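Local coordinates for protein phosphoserine aminotransferase (Bacillus alcalophilus, PDB 1W23) that catalyses the reversible, pyridoxal phosphate-dependent transfer of an amino group between phosphoserine and 2-oxoglutarate in serine biosynthesis, at residues L182-A194 and V203-T215. Residues are numbered along the deposited sequence; the frame is centred on the assembly and turned at random.
Sequences LKVNQFGMIYAGA and VTVVIVKKDLLNT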
ATOM      1  N   LEU A 182     -23.932  -6.045  -9.700  1.00 11.65           N
ATOM      2  CA  LEU A 182     -23.085  -6.257 -10.859  1.00 12.75           C
ATOM      3  C   LEU A 182     -23.166  -7.702 -11.305  1.00 13.68           C
ATOM      4  O   LEU A 182     -23.045  -8.554 -10.448  1.00 16.59           O
ATOM      5  CB  LEU A 182     -21.678  -5.876 -10.399  0.70 16.23           C
ATOM      6  CG  LEU A 182     -20.538  -5.904 -11.376  0.70 14.07           C
ATOM      7  CD1 LEU A 182     -20.741  -4.991 -12.549  0.70 15.36           C
ATOM      8  CD2 LEU A 182     -19.218  -5.500 -10.679  0.70 16.03           C
ATOM      9  N   LYS A 183     -23.200  -7.951 -12.587  1.00 13.49           N
ATOM     10  CA  LYS A 183     -23.067  -9.275 -13.206  1.00 14.32           C
ATOM     11  C   LYS A 183     -21.582  -9.497 -13.507  1.00 12.59           C
ATOM     12  O   LYS A 183     -21.104  -9.117 -14.590  1.00 13.37           O
ATOM     13  CB  LYS A 183     -23.860  -9.365 -14.503  1.00 18.68           C
ATOM     14  CG  LYS A 183     -23.805 -10.651 -15.313  1.00 38.52           C
ATOM     15  CD  LYS A 183     -24.875 -10.752 -16.434  1.00 51.70           C
ATOM     16  CE  LYS A 183     -24.494 -11.447 -17.725  1.00 53.28           C
ATOM     17  NZ  LYS A 183     -25.142 -10.877 -18.941  1.00 54.50           N
ATOM     18  N   VAL A 184     -20.869 -10.052 -12.517  1.00 12.54           N
ATOM     19  CA  VAL A 184     -19.411 -10.201 -12.606  1.00 12.50           C
ATOM     20  C   VAL A 184     -19.022 -11.057 -13.808  1.00 12.36           C
ATOM     21  O   VAL A 184     -17.966 -10.822 -14.396  1.00 12.87           O
ATOM     22  CB  VAL A 184     -18.895 -10.704 -11.262  1.00 12.78           C
ATOM     23  CG1 VAL A 184     -17.462 -11.160 -11.337  1.00 14.01           C
ATOM     24  CG2 VAL A 184     -19.066  -9.646 -10.183  1.00 14.78           C
ATOM     25  N   ASN A 185     -19.880 -12.055 -14.157  1.00 13.25           N
ATOM     26  CA  ASN A 185     -19.487 -12.922 -15.259  1.00 13.84           C
ATOM     27  C   ASN A 185     -19.448 -12.233 -16.609  1.00 13.04           C
ATOM     28  O   ASN A 185     -19.009 -12.868 -17.583  1.00 15.41           O
ATOM     29  CB  ASN A 185     -20.335 -14.172 -15.218  1.00 18.66           C
ATOM     30  CG  ASN A 185     -21.726 -13.992 -15.638  1.00 21.36           C
ATOM     31  OD1 ASN A 185     -22.144 -12.973 -16.159  1.00 26.28           O
ATOM     32  ND2 ASN A 185     -22.389 -15.115 -15.370  1.00 29.11           N
ATOM     33  N   GLN A 186     -19.841 -10.959 -16.735  1.00 12.68           N
ATOM     34  CA  GLN A 186     -19.589 -10.231 -17.980  1.00 12.75           C
ATOM     35  C   GLN A 186     -18.121  -9.909 -18.163  1.00 12.71           C
ATOM     36  O   GLN A 186     -17.722  -9.473 -19.287  1.00 13.83           O
ATOM     37  CB  GLN A 186     -20.410  -8.917 -17.996  1.00 13.17           C
ATOM     38  CG  GLN A 186     -21.902  -9.069 -18.087  1.00 15.48           C
ATOM     39  CD  GLN A 186     -22.673  -7.771 -18.368  1.00 20.02           C
ATOM     40  OE1 GLN A 186     -22.925  -6.939 -17.515  1.00 27.26           O
ATOM     41  NE2 GLN A 186     -23.038  -7.555 -19.629  1.00 30.84           N
ATOM     42  N   PHE A 187     -17.294 -10.010 -17.116  1.00 11.51           N
ATOM     43  CA  PHE A 187     -15.934  -9.496 -17.098  1.00 11.57           C
ATOM     44  C   PHE A 187     -14.901 -10.597 -16.952  1.00 11.95           C
ATOM     45  O   PHE A 187     -15.102 -11.559 -16.201  1.00 13.67           O
ATOM     46  CB  PHE A 187     -15.763  -8.547 -15.895  1.00 11.40           C
ATOM     47  CG  PHE A 187     -16.692  -7.335 -16.022  1.00 11.88           C
ATOM     48  CD1 PHE A 187     -17.978  -7.359 -15.499  1.00 13.25           C
ATOM     49  CD2 PHE A 187     -16.299  -6.185 -16.676  1.00 13.38           C
ATOM     50  CE1 PHE A 187     -18.826  -6.265 -15.657  1.00 15.60           C
ATOM     51  CE2 PHE A 187     -17.130  -5.126 -16.857  1.00 15.63           C
ATOM     52  CZ  PHE A 187     -18.410  -5.146 -16.351  1.00 17.01           C
ATOM     53  N   GLY A 188     -13.757 -10.388 -17.573  1.00 11.40           N
ATOM     54  CA  GLY A 188     -12.583 -11.166 -17.253  1.00 12.36           C
ATOM     55  C   GLY A 188     -11.824 -10.682 -16.036  1.00 11.59           C
ATOM     56  O   GLY A 188     -11.201 -11.469 -15.318  1.00 12.37           O
ATOM     57  N   MET A 189     -11.871  -9.360 -15.830  1.00 11.65           N
ATOM     58  CA  MET A 189     -11.185  -8.755 -14.681  1.00 10.89           C
ATOM     59  C   MET A 189     -11.844  -7.438 -14.355  1.00 10.84           C
ATOM     60  O   MET A 189     -12.191  -6.649 -15.280  1.00 11.85           O
ATOM     61  CB  MET A 189      -9.703  -8.600 -15.007  0.60 11.88           C
ATOM     62  CG  MET A 189      -8.910  -8.029 -13.850  0.60 14.03           C
ATOM     63  SD  MET A 189      -7.143  -7.970 -14.164  0.60 19.34           S
ATOM     64  CE  MET A 189      -6.971  -6.183 -13.953  0.60 29.29           C
ATOM     65  N   ILE A 190     -11.975  -7.143 -13.087  1.00 10.41           N
ATOM     66  CA  ILE A 190     -12.418  -5.858 -12.534  1.00 10.58           C
ATOM     67  C   ILE A 190     -11.380  -5.400 -11.533  1.00 10.19           C
ATOM     68  O   ILE A 190     -10.893  -6.224 -10.744  1.00 11.32           O
ATOM     69  CB  ILE A 190     -13.766  -6.045 -11.812  1.00 12.26           C
ATOM     70  CG1 ILE A 190     -14.877  -6.414 -12.786  1.00 13.25           C
ATOM     71  CG2 ILE A 190     -14.072  -4.871 -10.944  1.00 13.31           C
ATOM     72  CD1 ILE A 190     -16.084  -6.966 -12.122  1.00 16.89           C
ATOM     73  N   TYR A 191     -11.002  -4.125 -11.543  1.00  9.76           N
ATOM     74  CA  TYR A 191     -10.108  -3.630 -10.514  1.00  9.11           C
ATOM     75  C   TYR A 191     -10.604  -2.292  -9.996  1.00  9.04           C
ATOM     76  O   TYR A 191     -11.310  -1.517 -10.670  1.00  9.50           O
ATOM     77  CB  TYR A 191      -8.674  -3.515 -11.000  1.00 10.03           C
ATOM     78  CG  TYR A 191      -8.415  -2.607 -12.147  1.00  9.32           C
ATOM     79  CD1 TYR A 191      -7.937  -1.321 -11.987  1.00  9.72           C
ATOM     80  CD2 TYR A 191      -8.596  -3.022 -13.484  1.00 10.76           C
ATOM     81  CE1 TYR A 191      -7.672  -0.459 -13.038  1.00  9.10           C
ATOM     82  CE2 TYR A 191      -8.317  -2.182 -14.544  1.00 10.55           C
ATOM     83  CZ  TYR A 191      -7.866  -0.894 -14.323  1.00  9.36           C
ATOM     84  OH  TYR A 191      -7.537  -0.043 -15.366  1.00  9.61           O
ATOM     85  N   ALA A 192     -10.187  -1.979  -8.751  1.00  8.71           N
ATOM     86  CA  ALA A 192     -10.613  -0.752  -8.109  1.00  8.42           C
ATOM     87  C   ALA A 192      -9.675  -0.443  -6.946  1.00  8.25           C
ATOM     88  O   ALA A 192      -9.519  -1.269  -6.046  1.00  8.84           O
ATOM     89  CB  ALA A 192     -12.011  -0.912  -7.472  1.00  9.80           C
ATOM     90  N   GLY A 193      -9.095   0.756  -6.932  1.00  9.04           N
ATOM     91  CA  GLY A 193      -8.513   1.250  -5.672  1.00  9.25           C
ATOM     92  C   GLY A 193      -9.594   1.294  -4.626  1.00  8.76           C
ATOM     93  O   GLY A 193     -10.743   1.657  -4.919  1.00 10.26           O
ATOM     94  N   ALA A 194      -9.313   0.936  -3.387  1.00  8.99           N
ATOM     95  CA  ALA A 194     -10.363   0.862  -2.384  1.00  9.16           C
ATOM     96  C   ALA A 194     -10.908   2.208  -1.979  1.00  8.80           C
ATOM     97  O   ALA A 194     -12.066   2.235  -1.487  1.00  9.96           O
ATOM     98  CB  ALA A 194      -9.878   0.137  -1.149  1.00 10.88           C
ATOM     99  N   VAL A 203      -4.871  -0.353  -0.575  1.00  8.70           N
ATOM    100  CA  VAL A 203      -5.168  -1.647  -1.205  1.00  8.75           C
ATOM    101  C   VAL A 203      -6.029  -1.409  -2.439  1.00  8.22           C
ATOM    102  O   VAL A 203      -6.856  -0.470  -2.474  1.00  8.73           O
ATOM    103  CB  VAL A 203      -5.793  -2.621  -0.201  1.00  9.08           C
ATOM    104  CG1 VAL A 203      -7.210  -2.169   0.249  1.00 10.13           C
ATOM    105  CG2 VAL A 203      -5.808  -4.066  -0.760  1.00 10.60           C
ATOM    106  N   THR A 204      -5.814  -2.276  -3.406  1.00  8.19           N
ATOM    107  CA  THR A 204      -6.527  -2.322  -4.676  1.00  8.29           C
ATOM    108  C   THR A 204      -7.148  -3.697  -4.766  1.00  8.59           C
ATOM    109  O   THR A 204      -6.475  -4.734  -4.593  1.00  9.56           O
ATOM    110  CB  THR A 204      -5.555  -2.066  -5.832  1.00  8.98           C
ATOM    111  OG1 THR A 204      -4.939  -0.773  -5.646  1.00  9.60           O
ATOM    112  CG2 THR A 204      -6.238  -2.039  -7.174  1.00  9.92           C
ATOM    113  N   VAL A 205      -8.460  -3.743  -5.005  1.00  8.71           N
ATOM    114  CA  VAL A 205      -9.194  -5.000  -5.199  1.00  9.00           C
ATOM    115  C   VAL A 205      -9.170  -5.375  -6.668  1.00  9.30           C
ATOM    116  O   VAL A 205      -9.468  -4.554  -7.545  1.00 10.24           O
ATOM    117  CB  VAL A 205     -10.647  -4.855  -4.697  1.00 10.55           C
ATOM    118  CG1 VAL A 205     -11.478  -6.074  -5.048  1.00 13.36           C
ATOM    119  CG2 VAL A 205     -10.656  -4.554  -3.210  1.00 12.98           C
ATOM    120  N   VAL A 206      -8.748  -6.598  -6.965  1.00  9.44           N
ATOM    121  CA  VAL A 206      -8.730  -7.113  -8.305  1.00  9.99           C
ATOM    122  C   VAL A 206      -9.517  -8.444  -8.301  1.00 10.78           C
ATOM    123  O   VAL A 206      -9.130  -9.376  -7.620  1.00 13.85           O
ATOM    124  CB  VAL A 206      -7.304  -7.332  -8.834  1.00 11.68           C
ATOM    125  CG1 VAL A 206      -7.312  -7.775 -10.285  1.00 15.23           C
ATOM    126  CG2 VAL A 206      -6.472  -6.047  -8.665  1.00 13.82           C
ATOM    127  N   ILE A 207     -10.630  -8.464  -9.067  1.00 10.15           N
ATOM    128  CA  ILE A 207     -11.462  -9.661  -9.212  1.00 10.42           C
ATOM    129  C   ILE A 207     -11.155 -10.258 -10.567  1.00 11.01           C
ATOM    130  O   ILE A 207     -11.341  -9.576 -11.566  1.00 11.75           O
ATOM    131  CB  ILE A 207     -12.947  -9.315  -9.036  1.00 11.07           C
ATOM    132  CG1 ILE A 207     -13.278  -8.655  -7.702  1.00 12.30           C
ATOM    133  CG2 ILE A 207     -13.774 -10.560  -9.271  1.00 12.89           C
ATOM    134  CD1 ILE A 207     -14.568  -7.868  -7.691  1.00 14.74           C
ATOM    135  N   VAL A 208     -10.630 -11.474 -10.599  1.00 11.77           N
ATOM    136  CA  VAL A 208     -10.060 -12.043 -11.797  1.00 12.91           C
ATOM    137  C   VAL A 208     -10.660 -13.414 -12.091  1.00 12.26           C
ATOM    138  O   VAL A 208     -10.819 -14.256 -11.197  1.00 13.37           O
ATOM    139  CB  VAL A 208      -8.524 -12.317 -11.684  0.65 15.81           C
ATOM    140  CG1 VAL A 208      -7.755 -11.052 -11.471  0.65 19.10           C
ATOM    141  CG2 VAL A 208      -8.147 -13.296 -10.565  0.65 20.40           C
ATOM    142  N   LYS A 209     -10.995 -13.656 -13.341  1.00 12.34           N
ATOM    143  CA  LYS A 209     -11.386 -14.992 -13.787  1.00 12.35           C
ATOM    144  C   LYS A 209     -10.112 -15.833 -13.757  1.00 13.02           C
ATOM    145  O   LYS A 209      -9.144 -15.543 -14.459  1.00 13.82           O
ATOM    146  CB  LYS A 209     -12.005 -14.925 -15.178  1.00 14.26           C
ATOM    147  CG  LYS A 209     -12.669 -16.237 -15.592  1.00 20.42           C
ATOM    148  CD  LYS A 209     -13.530 -15.991 -16.846  1.00 25.19           C
ATOM    149  CE  LYS A 209     -14.211 -17.291 -17.330  1.00 40.85           C
ATOM    150  NZ  LYS A 209     -15.573 -17.293 -16.715  1.00 58.30           N
ATOM    151  N   LYS A 210     -10.069 -16.859 -12.883  1.00 13.22           N
ATOM    152  CA  LYS A 210      -8.814 -17.507 -12.555  1.00 15.37           C
ATOM    153  C   LYS A 210      -8.094 -18.043 -13.773  1.00 17.48           C
ATOM    154  O   LYS A 210      -6.871 -17.860 -13.884  1.00 18.78           O
ATOM    155  CB  LYS A 210      -9.081 -18.659 -11.572  1.00 18.44           C
ATOM    156  CG  LYS A 210      -9.717 -18.203 -10.303  1.00 26.84           C
ATOM    157  CD  LYS A 210      -9.825 -19.315  -9.293  1.00 36.47           C
ATOM    158  CE  LYS A 210     -11.125 -19.574  -8.548  1.00 32.87           C
ATOM    159  NZ  LYS A 210     -10.774 -20.605  -7.492  1.00 47.56           N
ATOM    160  N   ASP A 211      -8.828 -18.662 -14.678  1.00 19.37           N
ATOM    161  CA  ASP A 211      -8.120 -19.336 -15.766  1.00 23.16           C
ATOM    162  C   ASP A 211      -7.621 -18.361 -16.821  1.00 21.73           C
ATOM    163  O   ASP A 211      -6.868 -18.815 -17.706  1.00 30.51           O
ATOM    164  CB  ASP A 211      -8.988 -20.460 -16.394  1.00 30.00           C
ATOM    165  CG  ASP A 211     -10.295 -19.980 -17.002  1.00 36.12           C
ATOM    166  OD1 ASP A 211     -10.654 -18.767 -17.040  1.00 43.11           O
ATOM    167  OD2 ASP A 211     -11.084 -20.877 -17.486  1.00 57.02           O
ATOM    168  N   LEU A 212      -7.951 -17.083 -16.779  1.00 18.95           N
ATOM    169  CA  LEU A 212      -7.428 -16.086 -17.683  1.00 20.57           C
ATOM    170  C   LEU A 212      -6.029 -15.669 -17.265  1.00 19.48           C
ATOM    171  O   LEU A 212      -5.310 -15.299 -18.159  1.00 20.83           O
ATOM    172  CB  LEU A 212      -8.290 -14.827 -17.695  0.50 24.23           C
ATOM    173  CG  LEU A 212      -9.624 -15.213 -18.332  0.50 24.01           C
ATOM    174  CD1 LEU A 212     -10.526 -13.997 -18.420  0.50 32.75           C
ATOM    175  CD2 LEU A 212      -9.373 -15.864 -19.694  0.50 35.25           C
ATOM    176  N   LEU A 213      -5.786 -15.737 -15.967  1.00 23.09           N
ATOM    177  CA  LEU A 213      -4.590 -15.039 -15.487  1.00 28.77           C
ATOM    178  C   LEU A 213      -3.722 -15.792 -14.536  1.00 28.36           C
ATOM    179  O   LEU A 213      -2.766 -15.148 -14.046  1.00 27.65           O
ATOM    180  CB  LEU A 213      -5.051 -13.747 -14.752  1.00 27.11           C
ATOM    181  CG  LEU A 213      -5.224 -12.705 -15.885  1.00 32.31           C
ATOM    182  CD1 LEU A 213      -5.731 -11.386 -15.372  1.00 39.05           C
ATOM    183  CD2 LEU A 213      -3.866 -12.647 -16.582  1.00 54.63           C
ATOM    184  N   ASN A 214      -3.988 -17.064 -14.334  1.00 26.20           N
ATOM    185  CA  ASN A 214      -3.315 -17.986 -13.443  1.00 31.95           C
ATOM    186  C   ASN A 214      -2.068 -18.650 -14.032  1.00 36.63           C
ATOM    187  O   ASN A 214      -1.684 -19.587 -13.298  1.00 50.50           O
ATOM    188  CB  ASN A 214      -4.275 -19.121 -13.033  1.00 41.36           C
ATOM    189  CG  ASN A 214      -4.832 -20.004 -14.144  1.00 57.93           C
ATOM    190  OD1 ASN A 214      -4.445 -20.014 -15.330  1.00 66.99           O
ATOM    191  ND2 ASN A 214      -5.827 -20.844 -13.795  1.00 83.13           N
ATOM    192  N   THR A 215      -1.561 -18.186 -15.168  1.00 33.91           N
ATOM    193  CA  THR A 215      -0.385 -18.786 -15.819  1.00 38.30           C
ATOM    194  C   THR A 215       0.793 -17.821 -15.874  1.00 40.56           C
ATOM    195  O   THR A 215       0.692 -16.588 -15.977  1.00 26.94           O
ATOM    196  CB  THR A 215      -0.569 -19.295 -17.297  1.00 63.25           C
TER
HETATM  197  O   HOH W   1     -16.892 -14.605 -18.051  1.00 47.59           O
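With chi1 at 60°, Tyr191 turns its ring off the neighbouring strand: of the side chain, CB alone touches segment 203-215, with Tyr191 CB 3.7 Å from Val205 O and 4.1 Å from Val206 CG2. The ring heads off to Asp172, a cofactor-binding residue, and its hydroxyl bonds His146. On the same face Met189, in the conformer modelled here, has CG anti to its own N (chi1 -178°) and lying against Val206 CG1, with Met189 SD 3.9 Å from Leu213 CD1. On the other face Ile190 and Ile207 sit side by side, and Val184 CG1 closes on Ile207 CG2.

Strands 189-193 and 204-209 form an antiparallel hairpin in the seven-stranded mixed sheet of this class-V aminotransferase. Ile190 and Ile207 make a hydrogen-bonded pair: Ile207 N donates to Ile190 O at 2.8 Å, and Ile190 N to Ile207 O at 2.9 Å. Ala194 N donates to Val203 O at 3.0 Å. A water links Asn185 O to Lys209 NZ, which also pairs with Asp66.

Backbone bonds thus fix the register, with Ile190, Ile207 and Val184 packed on one face, and probably help to position the chain that runs on through Ala194 to Gln195 and Lys196 of the cofactor pocket.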